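Local coordinates for 1,3,6,8-tetrahydroxynaphthalene synthase (Streptomyces coelicolor, PDB 1U0M), which catalyses the iterative condensation of five malonyl-CoA units and the cyclisation of the resulting pentaketide to 1,3,6,8-tetrahydroxynaphthalene, a step in melanin biosynthesis, at residues A[109-114]-A[124-129]. Sequence-based numbering, arbitrary orientation.
Sequences IIYVSC and AWLINE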
loop_
_atom_site.group_PDB
_atom_site.type_symbol
_atom_site.label_atom_id
_atom_site.label_comp_id
_atom_site.label_asym_id
_atom_site.label_seq_id
_atom_site.Cartn_x
_atom_site.Cartn_y
_atom_site.Cartn_z
ATOM N N ILE A 109 -8.570 -9.192 -0.569
ATOM C CA ILE A 109 -7.930 -9.137 0.738
ATOM C C ILE A 109 -7.328 -7.744 0.883
ATOM O O ILE A 109 -6.749 -7.204 -0.059
ATOM C CB ILE A 109 -6.796 -10.161 0.891
ATOM C CG1 ILE A 109 -7.359 -11.581 0.859
ATOM C CG2 ILE A 109 -6.063 -9.911 2.200
ATOM C CD1 ILE A 109 -6.341 -12.660 1.180
ATOM N N ILE A 110 -7.483 -7.164 2.064
ATOM C CA ILE A 110 -6.956 -5.842 2.336
ATOM C C ILE A 110 -6.060 -5.971 3.556
ATOM O O ILE A 110 -6.532 -6.003 4.694
ATOM C CB ILE A 110 -8.098 -4.859 2.602
ATOM C CG1 ILE A 110 -9.135 -4.983 1.481
ATOM C CG2 ILE A 110 -7.563 -3.440 2.641
ATOM C CD1 ILE A 110 -10.376 -4.126 1.680
ATOM N N TYR A 111 -4.757 -6.055 3.304
ATOM C CA TYR A 111 -3.775 -6.225 4.366
ATOM C C TYR A 111 -3.090 -4.919 4.751
ATOM O O TYR A 111 -2.383 -4.323 3.934
ATOM C CB TYR A 111 -2.725 -7.243 3.916
ATOM C CG TYR A 111 -1.784 -7.716 5.014
ATOM C CD1 TYR A 111 -2.079 -8.850 5.775
ATOM C CD2 TYR A 111 -0.595 -7.035 5.282
ATOM C CE1 TYR A 111 -1.211 -9.294 6.767
ATOM C CE2 TYR A 111 0.274 -7.471 6.270
ATOM C CZ TYR A 111 -0.036 -8.601 7.006
ATOM O OH TYR A 111 0.844 -9.044 7.964
ATOM N N VAL A 112 -3.291 -4.471 5.990
ATOM C CA VAL A 112 -2.652 -3.235 6.442
ATOM C C VAL A 112 -1.662 -3.430 7.589
ATOM O O VAL A 112 -1.943 -4.090 8.590
ATOM C CB VAL A 112 -3.686 -2.175 6.846
ATOM C CG1 VAL A 112 -4.571 -1.870 5.659
ATOM C CG2 VAL A 112 -4.507 -2.658 8.025
ATOM N N SER A 113 -0.486 -2.848 7.416
ATOM C CA SER A 113 0.579 -2.925 8.402
ATOM C C SER A 113 1.646 -1.897 8.087
ATOM O O SER A 113 2.043 -1.742 6.935
ATOM C CB SER A 113 1.211 -4.310 8.390
ATOM O OG SER A 113 2.409 -4.299 9.146
ATOM N N CYS A 114 2.114 -1.193 9.106
ATOM C CA CYS A 114 3.157 -0.188 8.907
ATOM C C CYS A 114 4.331 -0.482 9.821
ATOM O O CYS A 114 5.279 0.296 9.910
ATOM C CB CYS A 114 2.610 1.208 9.206
ATOM S SG CYS A 114 2.124 1.470 10.911
ATOM N N ALA A 124 -0.034 -12.751 -0.572
ATOM C CA ALA A 124 0.350 -13.839 -1.462
ATOM C C ALA A 124 0.494 -15.154 -0.704
ATOM O O ALA A 124 -0.048 -16.180 -1.118
ATOM C CB ALA A 124 1.651 -13.506 -2.152
ATOM N N TRP A 125 1.233 -15.117 0.402
ATOM C CA TRP A 125 1.468 -16.302 1.225
ATOM C C TRP A 125 0.160 -16.771 1.861
ATOM O O TRP A 125 -0.032 -17.958 2.087
ATOM C CB TRP A 125 2.496 -15.985 2.310
ATOM C CG TRP A 125 2.859 -17.140 3.201
ATOM C CD1 TRP A 125 3.792 -18.111 2.956
ATOM C CD2 TRP A 125 2.323 -17.419 4.502
ATOM N NE1 TRP A 125 3.870 -18.974 4.026
ATOM C CE2 TRP A 125 2.976 -18.571 4.987
ATOM C CE3 TRP A 125 1.351 -16.806 5.303
ATOM C CZ2 TRP A 125 2.692 -19.119 6.239
ATOM C CZ3 TRP A 125 1.068 -17.351 6.550
ATOM C CH2 TRP A 125 1.734 -18.497 7.004
ATOM N N LEU A 126 -0.739 -15.833 2.131
ATOM C CA LEU A 126 -2.031 -16.154 2.723
ATOM C C LEU A 126 -2.935 -16.881 1.735
ATOM O O LEU A 126 -3.621 -17.828 2.099
ATOM C CB LEU A 126 -2.729 -14.883 3.210
ATOM C CG LEU A 126 -2.282 -14.278 4.541
ATOM C CD1 LEU A 126 -2.993 -12.937 4.764
ATOM C CD2 LEU A 126 -2.604 -15.249 5.666
ATOM N N ILE A 127 -2.948 -16.432 0.487
ATOM C CA ILE A 127 -3.767 -17.071 -0.529
ATOM C C ILE A 127 -3.285 -18.511 -0.707
ATOM O O ILE A 127 -4.091 -19.441 -0.781
ATOM C CB ILE A 127 -3.673 -16.289 -1.851
ATOM C CG1 ILE A 127 -4.417 -14.968 -1.683
ATOM C CG2 ILE A 127 -4.227 -17.115 -3.015
ATOM C CD1 ILE A 127 -4.053 -13.941 -2.703
ATOM N N ASN A 128 -1.965 -18.687 -0.743
ATOM C CA ASN A 128 -1.354 -20.001 -0.896
ATOM C C ASN A 128 -1.684 -20.976 0.230
ATOM O O ASN A 128 -2.063 -22.123 -0.016
ATOM C CB ASN A 128 0.169 -19.885 -0.958
ATOM C CG ASN A 128 0.693 -19.761 -2.366
ATOM O OD1 ASN A 128 0.998 -18.668 -2.835
ATOM N ND2 ASN A 128 0.800 -20.889 -3.053
ATOM N N GLU A 129 -1.519 -20.519 1.467
ATOM C CA GLU A 129 -1.741 -21.367 2.629
ATOM C C GLU A 129 -3.176 -21.462 3.109
ATOM O O GLU A 129 -3.651 -22.541 3.440
ATOM C CB GLU A 129 -0.838 -20.905 3.781
ATOM C CG GLU A 129 0.459 -21.711 3.954
ATOM C CD GLU A 129 1.235 -21.917 2.657
ATOM O OE1 GLU A 129 1.479 -23.089 2.299
ATOM O OE2 GLU A 129 1.603 -20.916 2.002
#
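Ile109 reaches from strand 108-112 toward helix 122-129 and sets its terminal methyl against the flank of Ile127, with CD1 of Ile109 lying 4.2 Å from CG1 of Ile127. The two branches run at a slant to each other. Ile109 is stretched out, CD1 anti to CA at chi2 -173°, which carries that methyl well off the strand. Ile127, for its part, offers the side of its chain rather than an end; it also packs on Phe132, just beyond the helix.

Two residues along the strand, on the same face, comes Tyr111. Here Leu126 does the touching, with a single methyl: its CD1 stands 4.3 Å from CD1 of Tyr111 and comes at the ring obliquely. Leu126 is extended as well (chi2 174°), so this methyl leads toward the strand while CD2 lies farther from the ring. CD1 of Leu126 is 4.9 Å from CD1 of Ile109, too far for a close contact, and lies between Ile109 and Tyr111 on the helix-facing side. The phenol oxygen of Tyr111 has a weak hydrogen bond to the hydroxyl of Tyr80.

In the fold, this is strand-to-helix packing inside a beta-alpha-beta unit of the thiolase fold: strand 108-112 and its parallel neighbour 137-141 are linked through helix 122-129. Ile110 and Val112 face the other side of the sheet and pack on helix 148-162.

The contact is apolar and buried, with the CA atoms of Ile109 and Ile127 9.0 Å apart. Aliphatic branches and the Tyr111 ring occupy the space between the two backbones, and between these two segments the hold is probably burial of hydrocarbon, with no directional bond between them.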